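Local coordinates for protein beta-L-arabinobiosidase (Bacteroides thetaiotaomicron, PDB 5MQR) that probably hydrolyses arabinose-containing glycosidic linkages of plant pectin, and belongs to a group of glycosidases generally credited with exo-alpha-sialidase activity, at residues Leu477-Asn482 / Leu502-Asp507; Ser442-Trp447 / Glu601-Asn606; Thr429-Tyr434 / Ala459-Lys464. One frame throughout, in Å; residues are numbered along the deposited sequence.

How the contacts relate
The three contacts lie in one beta-sandwich region, that of the sialidase-like CBM domain. Contact 3 pairs strands 431-435 and 460-468, in the sheet that also holds strand 498-504. Contact 2 sets the turn between strands 441-444 and 447-452 on strand 600-610 of the other, antiparallel sheet. Contact 1 joins the two sheets through strands 470-479 and 498-504. The centres of contact 1 and contact 2 are about 14 Å apart. Those of contact 2 and contact 3 are about 13 Å apart, and those of contact 1 and contact 3 about 19 Å. Contacts 2 and 3 interleave along the chain, and contact 1 falls between the two segments of contact 2. The late strand 600-610 thus completes a sheet begun much earlier, beside strand 470-479.

Contact 1: residues Leu477-Asn482 / Leu502-Asp507; sequences LSAGQN and LELTPD
Segments 477-482 and 502-507 run in broadly the same direction and draw together toward their C-terminal ends, where the CA atoms of Asn482 and Pro506 are 6.0 Å apart. Asn482 O comes within 3.5 Å of Pro506 O, a close approach of two carbonyl oxygens. Further back the strands are spaced by side chains. Leu477 and Leu504 reach toward each other tip to tip, with Leu477 CD2 4.1 Å from Leu504 CD1. The same methyl of Leu504 lies 4.2 Å from Ala479 CB, so one branch of Leu504 serves both partners. In Leu477 the CG is anti to the backbone N (chi1 176°), and the branch end is carried across to Leu504. This is packing between the two sheets of a beta sandwich: strand 470-479 belongs to the sheet that holds strand 600-610, and strand 498-504 to the one that holds strands 487-492 and 509-513. Tyr602, Leu487 and Phe510 extend the apolar layer around Leu504. Past the strand ends both chains turn, and Tyr524 serves the two of them: its O accepts from Asn482 ND2, and its OH bonds to Thr505 O. Thr505 OG1 donates to Asp507 OD1 at 2.6 Å, meeting that oxygen nearly along its C-O axis. The hydroxyl is also bonded to Ile509 N, so two partners fix the rotation of the threonine side chain.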
loop_
_atom_site.group_PDB
_atom_site.type_symbol
_atom_site.label_atom_id
_atom_site.label_comp_id
_atom_site.label_asym_id
_atom_site.label_seq_id
_atom_site.Cartn_x
_atom_site.Cartn_y
_atom_site.Cartn_z
ATOM N N LEU A 477 -22.297 -21.285 -1.223
ATOM C CA LEU A 477 -23.501 -20.462 -1.211
ATOM C C LEU A 477 -24.652 -21.304 -0.722
ATOM O O LEU A 477 -24.864 -22.426 -1.206
ATOM C CB LEU A 477 -23.817 -20.006 -2.634
ATOM C CG LEU A 477 -25.078 -19.206 -2.938
ATOM C CD1 LEU A 477 -25.104 -17.867 -2.219
ATOM C CD2 LEU A 477 -25.129 -18.999 -4.445
ATOM N N SER A 478 -25.415 -20.755 0.206
ATOM C CA SER A 478 -26.657 -21.375 0.672
ATOM C C SER A 478 -27.715 -20.307 0.812
ATOM O O SER A 478 -27.427 -19.219 1.296
ATOM C CB SER A 478 -26.437 -22.032 2.023
ATOM O OG SER A 478 -27.502 -22.922 2.314
ATOM N N ALA A 479 -28.931 -20.625 0.398
ATOM C CA ALA A 479 -30.079 -19.735 0.541
ATOM C C ALA A 479 -31.076 -20.327 1.534
ATOM O O ALA A 479 -31.393 -21.511 1.469
ATOM C CB ALA A 479 -30.748 -19.552 -0.815
ATOM N N GLY A 480 -31.612 -19.505 2.427
ATOM C CA GLY A 480 -32.612 -19.973 3.392
ATOM C C GLY A 480 -34.023 -20.195 2.848
ATOM O O GLY A 480 -34.934 -20.503 3.616
ATOM N N GLN A 481 -34.209 -20.008 1.540
ATOM C CA GLN A 481 -35.507 -20.071 0.879
ATOM C C GLN A 481 -35.248 -20.054 -0.619
ATOM O O GLN A 481 -34.158 -19.668 -1.044
ATOM C CB GLN A 481 -36.389 -18.879 1.276
ATOM C CG GLN A 481 -35.885 -17.503 0.809
ATOM C CD GLN A 481 -34.543 -17.128 1.399
ATOM O OE1 GLN A 481 -34.391 -17.084 2.616
ATOM N NE2 GLN A 481 -33.568 -16.858 0.549
ATOM N N ASN A 482 -36.235 -20.464 -1.410
ATOM C CA ASN A 482 -36.182 -20.329 -2.872
ATOM C C ASN A 482 -37.505 -19.830 -3.522
ATOM O O ASN A 482 -37.698 -19.939 -4.743
ATOM C CB ASN A 482 -35.741 -21.674 -3.485
ATOM C CG ASN A 482 -36.842 -22.742 -3.461
ATOM O OD1 ASN A 482 -37.866 -22.602 -2.779
ATOM N ND2 ASN A 482 -36.616 -23.821 -4.196
ATOM N N LEU A 502 -24.884 -12.626 -11.476
ATOM C CA LEU A 502 -25.590 -13.873 -11.166
ATOM C C LEU A 502 -26.700 -13.519 -10.183
ATOM O O LEU A 502 -26.548 -12.566 -9.415
ATOM C CB LEU A 502 -24.648 -14.928 -10.571
ATOM C CG LEU A 502 -23.268 -15.068 -11.246
ATOM C CD1 LEU A 502 -22.360 -16.004 -10.457
ATOM C CD2 LEU A 502 -23.382 -15.480 -12.707
ATOM N N GLU A 503 -27.798 -14.272 -10.222
ATOM C CA GLU A 503 -29.005 -13.964 -9.440
ATOM C C GLU A 503 -29.624 -15.220 -8.878
ATOM O O GLU A 503 -29.786 -16.170 -9.623
ATOM C CB GLU A 503 -30.081 -13.308 -10.327
ATOM C CG GLU A 503 -30.364 -11.855 -10.034
ATOM C CD GLU A 503 -31.346 -11.210 -11.018
ATOM O OE1 GLU A 503 -32.203 -11.933 -11.561
ATOM O OE2 GLU A 503 -31.259 -9.968 -11.235
ATOM N N LEU A 504 -29.979 -15.217 -7.595
ATOM C CA LEU A 504 -30.916 -16.196 -7.078
ATOM C C LEU A 504 -32.264 -15.500 -7.088
ATOM O O LEU A 504 -32.416 -14.485 -6.455
ATOM C CB LEU A 504 -30.532 -16.635 -5.667
ATOM C CG LEU A 504 -29.248 -17.460 -5.522
ATOM C CD1 LEU A 504 -28.942 -17.643 -4.051
ATOM C CD2 LEU A 504 -29.323 -18.811 -6.206
ATOM N N THR A 505 -33.219 -16.011 -7.842
ATOM C CA THR A 505 -34.513 -15.346 -8.058
ATOM C C THR A 505 -35.574 -15.857 -7.084
ATOM O O THR A 505 -35.446 -16.967 -6.531
ATOM C CB THR A 505 -35.067 -15.592 -9.490
ATOM O OG1 THR A 505 -35.402 -16.978 -9.662
ATOM C CG2 THR A 505 -34.043 -15.199 -10.549
ATOM N N PRO A 506 -36.643 -15.065 -6.889
ATOM C CA PRO A 506 -37.743 -15.526 -6.027
ATOM C C PRO A 506 -38.604 -16.640 -6.604
ATOM O O PRO A 506 -39.452 -17.130 -5.889
ATOM C CB PRO A 506 -38.568 -14.254 -5.787
ATOM C CG PRO A 506 -38.217 -13.327 -6.897
ATOM C CD PRO A 506 -36.822 -13.660 -7.329
ATOM N N ASP A 507 -38.408 -17.038 -7.864
ATOM C CA ASP A 507 -39.012 -18.292 -8.392
ATOM C C ASP A 507 -38.047 -19.490 -8.482
ATOM O O ASP A 507 -38.288 -20.432 -9.227
ATOM C CB ASP A 507 -39.781 -18.068 -9.719
ATOM C CG ASP A 507 -38.980 -17.337 -10.785
ATOM O OD1 ASP A 507 -37.725 -17.258 -10.737
ATOM O OD2 ASP A 507 -39.634 -16.813 -11.706
#

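Contact 2: residues Ser442-Trp447 / Glu601-Asn606; sequences SLEGEW and EYRIAN
Trp447 comes closest to Ala605, at 5.0 Å between CA atoms, as the type II' turn from Glu444 to Trp447 lies on strand 601-606. At this edge Trp447 CA makes a C-H...O contact with Ile604 O, 3.3 Å away. The indole carries the packing. Arg603 CD sits over the five-membered ring of Trp447, 3.9 Å from its centroid, and Arg603 CB lies above the six-membered side. Glu446 CG covers the opposite face, while Ala605 CB is 3.6 Å from Trp447 CE3. The turn is the two-residue loop of a beta hairpin whose second strand, 447-452, runs antiparallel to strand 600-610. Arg603 has CG beside its backbone N (chi1 -70°) and stays extended as far as NE, which takes the guanidinium past the ring to the Glu444 carboxylate. It grips side-on: Arg603 NH2 binds Glu444 OE1 at 3.1 Å, and Arg603 NE binds Glu444 OE2 at 3.0 Å from above the carboxylate plane. Glu601 OE1 adds weak bonds to the guanidinium, and Lys449 is a second cation for Glu444. A water donates to Glu446 O at 2.7 Å and accepts from Asn606 N.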
loop_
_atom_site.group_PDB
_atom_site.type_symbol
_atom_site.label_atom_id
_atom_site.label_comp_id
_atom_site.label_asym_id
_atom_site.label_seq_id
_atom_site.Cartn_x
_atom_site.Cartn_y
_atom_site.Cartn_z
ATOM N N SER A 442 -24.147 -10.424 9.334
ATOM C CA SER A 442 -23.622 -11.023 10.548
ATOM C C SER A 442 -22.838 -12.275 10.227
ATOM O O SER A 442 -22.894 -12.756 9.109
ATOM C CB SER A 442 -24.778 -11.392 11.514
ATOM O OG SER A 442 -25.641 -12.345 10.892
ATOM N N LEU A 443 -22.143 -12.810 11.231
ATOM C CA LEU A 443 -21.462 -14.095 11.114
ATOM C C LEU A 443 -22.240 -15.212 11.795
ATOM O O LEU A 443 -22.920 -14.999 12.796
ATOM C CB LEU A 443 -20.070 -14.012 11.723
ATOM C CG LEU A 443 -19.093 -13.126 10.945
ATOM C CD1 LEU A 443 -17.824 -12.876 11.750
ATOM C CD2 LEU A 443 -18.761 -13.746 9.606
ATOM N N GLU A 444 -22.133 -16.400 11.228
ATOM C CA GLU A 444 -22.711 -17.595 11.798
ATOM C C GLU A 444 -21.739 -18.732 11.504
ATOM O O GLU A 444 -21.887 -19.480 10.533
ATOM C CB GLU A 444 -24.096 -17.850 11.195
ATOM C CG GLU A 444 -24.836 -19.077 11.727
ATOM C CD GLU A 444 -26.106 -19.359 10.937
ATOM O OE1 GLU A 444 -27.096 -18.627 11.118
ATOM O OE2 GLU A 444 -26.124 -20.308 10.109
ATOM N N GLY A 445 -20.727 -18.837 12.363
ATOM C CA GLY A 445 -19.665 -19.825 12.201
ATOM C C GLY A 445 -18.895 -19.593 10.912
ATOM O O GLY A 445 -18.309 -18.522 10.721
ATOM N N GLU A 446 -18.962 -20.574 10.012
ATOM C CA GLU A 446 -18.241 -20.547 8.725
ATOM C C GLU A 446 -18.899 -19.561 7.727
ATOM O O GLU A 446 -18.314 -19.252 6.690
ATOM C CB GLU A 446 -18.163 -21.988 8.128
ATOM C CG GLU A 446 -19.451 -22.454 7.427
ATOM C CD GLU A 446 -19.605 -23.975 7.242
ATOM O OE1 GLU A 446 -19.672 -24.679 8.277
ATOM O OE2 GLU A 446 -19.729 -24.469 6.069
ATOM N N TRP A 447 -20.113 -19.103 8.036
ATOM C CA TRP A 447 -20.930 -18.336 7.115
ATOM C C TRP A 447 -20.939 -16.820 7.392
ATOM O O TRP A 447 -21.161 -16.371 8.535
ATOM C CB TRP A 447 -22.378 -18.818 7.174
ATOM C CG TRP A 447 -22.630 -20.265 6.814
ATOM C CD1 TRP A 447 -23.014 -21.258 7.662
ATOM C CD2 TRP A 447 -22.601 -20.843 5.513
ATOM N NE1 TRP A 447 -23.177 -22.426 6.983
ATOM C CE2 TRP A 447 -22.930 -22.207 5.656
ATOM C CE3 TRP A 447 -22.282 -20.354 4.242
ATOM C CZ2 TRP A 447 -22.971 -23.091 4.573
ATOM C CZ3 TRP A 447 -22.333 -21.224 3.160
ATOM C CH2 TRP A 447 -22.685 -22.578 3.335
ATOM N N GLU A 601 -32.842 -14.891 3.672
ATOM C CA GLU A 601 -31.484 -15.097 4.157
ATOM C C GLU A 601 -30.616 -15.697 3.055
ATOM O O GLU A 601 -31.067 -16.552 2.299
ATOM C CB GLU A 601 -31.450 -16.081 5.342
ATOM C CG GLU A 601 -32.439 -15.808 6.462
ATOM C CD GLU A 601 -32.079 -16.556 7.738
ATOM O OE1 GLU A 601 -31.935 -17.803 7.703
ATOM O OE2 GLU A 601 -31.926 -15.895 8.775
ATOM N N TYR A 602 -29.351 -15.284 3.024
ATOM C CA TYR A 602 -28.311 -15.921 2.198
ATOM C C TYR A 602 -27.040 -16.052 3.006
ATOM O O TYR A 602 -26.742 -15.217 3.857
ATOM C CB TYR A 602 -28.044 -15.105 0.935
ATOM C CG TYR A 602 -29.302 -14.859 0.150
ATOM C CD1 TYR A 602 -29.786 -15.810 -0.743
ATOM C CD2 TYR A 602 -30.061 -13.699 0.357
ATOM C CE1 TYR A 602 -30.972 -15.601 -1.446
ATOM C CE2 TYR A 602 -31.253 -13.497 -0.330
ATOM C CZ TYR A 602 -31.692 -14.439 -1.237
ATOM O OH TYR A 602 -32.855 -14.218 -1.922
ATOM N N ARG A 603 -26.284 -17.102 2.731
ATOM C CA ARG A 603 -25.034 -17.347 3.415
ATOM C C ARG A 603 -23.897 -17.648 2.425
ATOM O O ARG A 603 -24.094 -18.389 1.459
ATOM C CB ARG A 603 -25.209 -18.525 4.333
ATOM C CG ARG A 603 -26.095 -18.251 5.521
ATOM C CD ARG A 603 -26.328 -19.554 6.244
ATOM N NE ARG A 603 -27.085 -19.381 7.466
ATOM C CZ ARG A 603 -28.394 -19.177 7.535
ATOM N NH1 ARG A 603 -29.139 -19.073 6.443
ATOM N NH2 ARG A 603 -28.965 -19.054 8.721
ATOM N N ILE A 604 -22.713 -17.082 2.666
ATOM C CA ILE A 604 -21.529 -17.444 1.879
ATOM C C ILE A 604 -20.385 -17.857 2.796
ATOM O O ILE A 604 -20.326 -17.459 3.952
ATOM C CB ILE A 604 -21.101 -16.347 0.873
ATOM C CG1 ILE A 604 -20.789 -15.032 1.584
ATOM C CG2 ILE A 604 -22.209 -16.124 -0.152
ATOM C CD1 ILE A 604 -20.217 -13.955 0.677
ATOM N N ALA A 605 -19.512 -18.697 2.255
ATOM C CA ALA A 605 -18.358 -19.200 2.966
ATOM C C ALA A 605 -17.204 -19.500 2.008
ATOM O O ALA A 605 -17.416 -19.767 0.831
ATOM C CB ALA A 605 -18.731 -20.468 3.726
ATOM N N ASN A 606 -15.988 -19.480 2.546
ATOM C CA ASN A 606 -14.791 -19.951 1.841
ATOM C C ASN A 606 -14.589 -19.185 0.533
ATOM O O ASN A 606 -14.460 -19.778 -0.540
ATOM C CB ASN A 606 -14.864 -21.461 1.596
ATOM C CG ASN A 606 -15.002 -22.245 2.878
ATOM O OD1 ASN A 606 -14.217 -22.080 3.806
ATOM N ND2 ASN A 606 -15.995 -23.099 2.933
HETATM O O HOH W 1 -15.897 -19.369 5.576
#

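Contact 3: residues Thr429-Tyr434 / Ala459-Lys464; sequences TNWNIY and AKVERK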
loop_
_atom_site.group_PDB
_atom_site.type_symbol
_atom_site.label_atom_id
_atom_site.label_comp_id
_atom_site.label_asym_id
_atom_site.label_seq_id
_atom_site.Cartn_x
_atom_site.Cartn_y
_atom_site.Cartn_z
ATOM N N THR A 429 -11.931 -7.171 8.287
ATOM C CA THR A 429 -11.089 -6.044 7.857
ATOM C C THR A 429 -10.988 -5.908 6.331
ATOM O O THR A 429 -10.779 -4.819 5.821
ATOM C CB THR A 429 -9.644 -6.202 8.451
ATOM O OG1 THR A 429 -9.141 -7.521 8.177
ATOM C CG2 THR A 429 -9.637 -6.003 9.966
ATOM N N ASN A 430 -11.114 -7.017 5.621
ATOM C CA ASN A 430 -11.032 -7.045 4.169
ATOM C C ASN A 430 -12.392 -7.012 3.448
ATOM O O ASN A 430 -12.423 -7.133 2.212
ATOM C CB ASN A 430 -10.291 -8.308 3.737
ATOM C CG ASN A 430 -8.851 -8.307 4.165
ATOM O OD1 ASN A 430 -8.103 -7.352 3.917
ATOM N ND2 ASN A 430 -8.442 -9.380 4.798
ATOM N N TRP A 431 -13.492 -6.863 4.192
ATOM C CA TRP A 431 -14.830 -6.832 3.595
ATOM C C TRP A 431 -15.471 -5.482 3.789
ATOM O O TRP A 431 -15.358 -4.896 4.846
ATOM C CB TRP A 431 -15.702 -7.921 4.175
ATOM C CG TRP A 431 -15.407 -9.240 3.585
ATOM C CD1 TRP A 431 -14.407 -10.088 3.945
ATOM C CD2 TRP A 431 -16.092 -9.863 2.502
ATOM N NE1 TRP A 431 -14.435 -11.220 3.168
ATOM C CE2 TRP A 431 -15.465 -11.111 2.272
ATOM C CE3 TRP A 431 -17.205 -9.503 1.719
ATOM C CZ2 TRP A 431 -15.894 -11.997 1.283
ATOM C CZ3 TRP A 431 -17.646 -10.380 0.743
ATOM C CH2 TRP A 431 -16.983 -11.621 0.524
ATOM N N ASN A 432 -16.086 -4.978 2.729
ATOM C CA ASN A 432 -16.934 -3.794 2.793
ATOM C C ASN A 432 -18.350 -4.259 3.086
ATOM O O ASN A 432 -18.820 -5.206 2.477
ATOM C CB ASN A 432 -16.840 -3.022 1.494
ATOM C CG ASN A 432 -15.459 -2.413 1.314
ATOM O OD1 ASN A 432 -14.441 -3.111 1.400
ATOM N ND2 ASN A 432 -15.409 -1.111 1.155
ATOM N N ILE A 433 -18.982 -3.642 4.075
ATOM C CA ILE A 433 -20.231 -4.121 4.622
ATOM C C ILE A 433 -21.212 -2.943 4.710
ATOM O O ILE A 433 -20.874 -1.860 5.191
ATOM C CB ILE A 433 -19.990 -4.781 6.001
ATOM C CG1 ILE A 433 -19.214 -6.083 5.840
ATOM C CG2 ILE A 433 -21.300 -5.093 6.704
ATOM C CD1 ILE A 433 -18.809 -6.687 7.157
ATOM N N TYR A 434 -22.425 -3.192 4.226
ATOM C CA TYR A 434 -23.549 -2.279 4.272
ATOM C C TYR A 434 -24.642 -3.019 5.031
ATOM O O TYR A 434 -25.156 -4.019 4.534
ATOM C CB TYR A 434 -23.995 -1.968 2.837
ATOM C CG TYR A 434 -25.196 -1.062 2.762
ATOM C CD1 TYR A 434 -25.085 0.305 3.031
ATOM C CD2 TYR A 434 -26.435 -1.560 2.411
ATOM C CE1 TYR A 434 -26.193 1.144 2.951
ATOM C CE2 TYR A 434 -27.536 -0.730 2.339
ATOM C CZ TYR A 434 -27.420 0.620 2.614
ATOM O OH TYR A 434 -28.535 1.435 2.566
ATOM N N ALA A 459 -29.246 -5.973 2.324
ATOM C CA ALA A 459 -27.922 -6.278 2.880
ATOM C C ALA A 459 -26.961 -6.318 1.715
ATOM O O ALA A 459 -27.329 -6.721 0.625
ATOM C CB ALA A 459 -27.916 -7.611 3.613
ATOM N N LYS A 460 -25.733 -5.886 1.939
ATOM C CA LYS A 460 -24.744 -5.898 0.880
ATOM C C LYS A 460 -23.341 -6.012 1.450
ATOM O O LYS A 460 -22.988 -5.265 2.374
ATOM C CB LYS A 460 -24.876 -4.645 0.033
ATOM C CG LYS A 460 -24.082 -4.716 -1.236
ATOM C CD LYS A 460 -23.809 -3.345 -1.782
ATOM C CE LYS A 460 -22.630 -2.734 -1.075
ATOM N NZ LYS A 460 -22.631 -1.253 -1.177
ATOM N N VAL A 461 -22.561 -6.946 0.887
ATOM C CA VAL A 461 -21.132 -7.101 1.163
ATOM C C VAL A 461 -20.353 -7.011 -0.165
ATOM O O VAL A 461 -20.864 -7.443 -1.196
ATOM C CB VAL A 461 -20.828 -8.396 1.957
ATOM C CG1 VAL A 461 -21.605 -8.424 3.266
ATOM C CG2 VAL A 461 -21.161 -9.647 1.190
ATOM N N GLU A 462 -19.163 -6.395 -0.138
ATOM C CA GLU A 462 -18.273 -6.270 -1.292
ATOM C C GLU A 462 -16.889 -6.759 -0.860
ATOM O O GLU A 462 -16.366 -6.315 0.166
ATOM C CB GLU A 462 -18.079 -4.828 -1.807
ATOM C CG GLU A 462 -19.288 -3.930 -1.951
ATOM C CD GLU A 462 -19.137 -2.768 -2.964
ATOM O OE1 GLU A 462 -18.025 -2.442 -3.405
ATOM O OE2 GLU A 462 -20.189 -2.184 -3.369
ATOM N N ARG A 463 -16.293 -7.645 -1.653
ATOM C CA ARG A 463 -14.894 -8.054 -1.451
ATOM C C ARG A 463 -14.032 -7.383 -2.517
ATOM O O ARG A 463 -14.100 -7.732 -3.703
ATOM C CB ARG A 463 -14.744 -9.584 -1.506
ATOM C CG ARG A 463 -13.361 -10.111 -1.208
ATOM C CD ARG A 463 -12.886 -9.719 0.174
ATOM N NE ARG A 463 -11.769 -10.504 0.709
ATOM C CZ ARG A 463 -10.472 -10.227 0.559
ATOM N NH1 ARG A 463 -10.049 -9.195 -0.169
ATOM N NH2 ARG A 463 -9.571 -10.995 1.153
ATOM N N LYS A 464 -13.256 -6.390 -2.102
ATOM C CA LYS A 464 -12.285 -5.787 -2.998
ATOM C C LYS A 464 -11.049 -6.704 -3.149
ATOM O O LYS A 464 -10.552 -7.253 -2.176
ATOM C CB LYS A 464 -11.891 -4.410 -2.489
ATOM C CG LYS A 464 -11.298 -3.540 -3.567
ATOM C CD LYS A 464 -11.425 -2.056 -3.229
ATOM C CE LYS A 464 -11.046 -1.265 -4.450
ATOM N NZ LYS A 464 -11.009 0.176 -4.144
HETATM O O HOH W 2 -10.051 -5.908 0.300
HETATM O O HOH W 3 -13.126 -5.259 0.462
#
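Trp431 and Arg463 meet across an antiparallel strand pair in one sheet of the beta sandwich. The axes of strands 431-434 and 460-464 are 4.7 Å apart at closest approach, their directions 163° apart. Asn432 with Glu462 and Tyr434 with Lys460 are the hydrogen-bonded pairs, each with two backbone bonds; Asn432 N to Glu462 O measures 2.9 Å. Between them Ile433 and Val461 form a non-hydrogen-bonded pair, and their side chains share the sheet face of Trp431, turned toward Val441 and Leu448 of the opposing sheet. Arg463 crosses the indole at about a right angle. Its CB lies over the six-membered ring of Trp431, 3.7 Å from the centroid. With CG anti to the backbone N (chi1 -176°) and a bend at chi2, the chain then passes across the ring face, and CD comes within 3.6 Å of Trp431 CE2. Val461 CG2 reaches Trp431 CZ3 obliquely, also at 3.6 Å. Beyond the indole the guanidinium stands steeply to the ring, the planes 73° apart. Asn430 lies alongside, its CB over the centre of the guanidinium face and its amide nearly parallel to it. Arg463 NH1 donates to Lys464 O at 2.8 Å, close to the guanidinium plane, and Asp417 takes both Arg463 NE and Trp431 NE1. With an alanine in place of Arg463, Asp417 would probably keep the indole N-H but lose its charged mate, and Asn430 would lose the flat group beneath its CB. On the other face, Lys460 NZ makes a salt bridge with Glu462 OE2, its hydrogen bond weak, and also pairs with Glu354; Glu462 OE1 pairs with Arg566. Where the segments part, a water accepts from Lys464 N at 2.8 Å and lies 2.7 Å from Asn430 O.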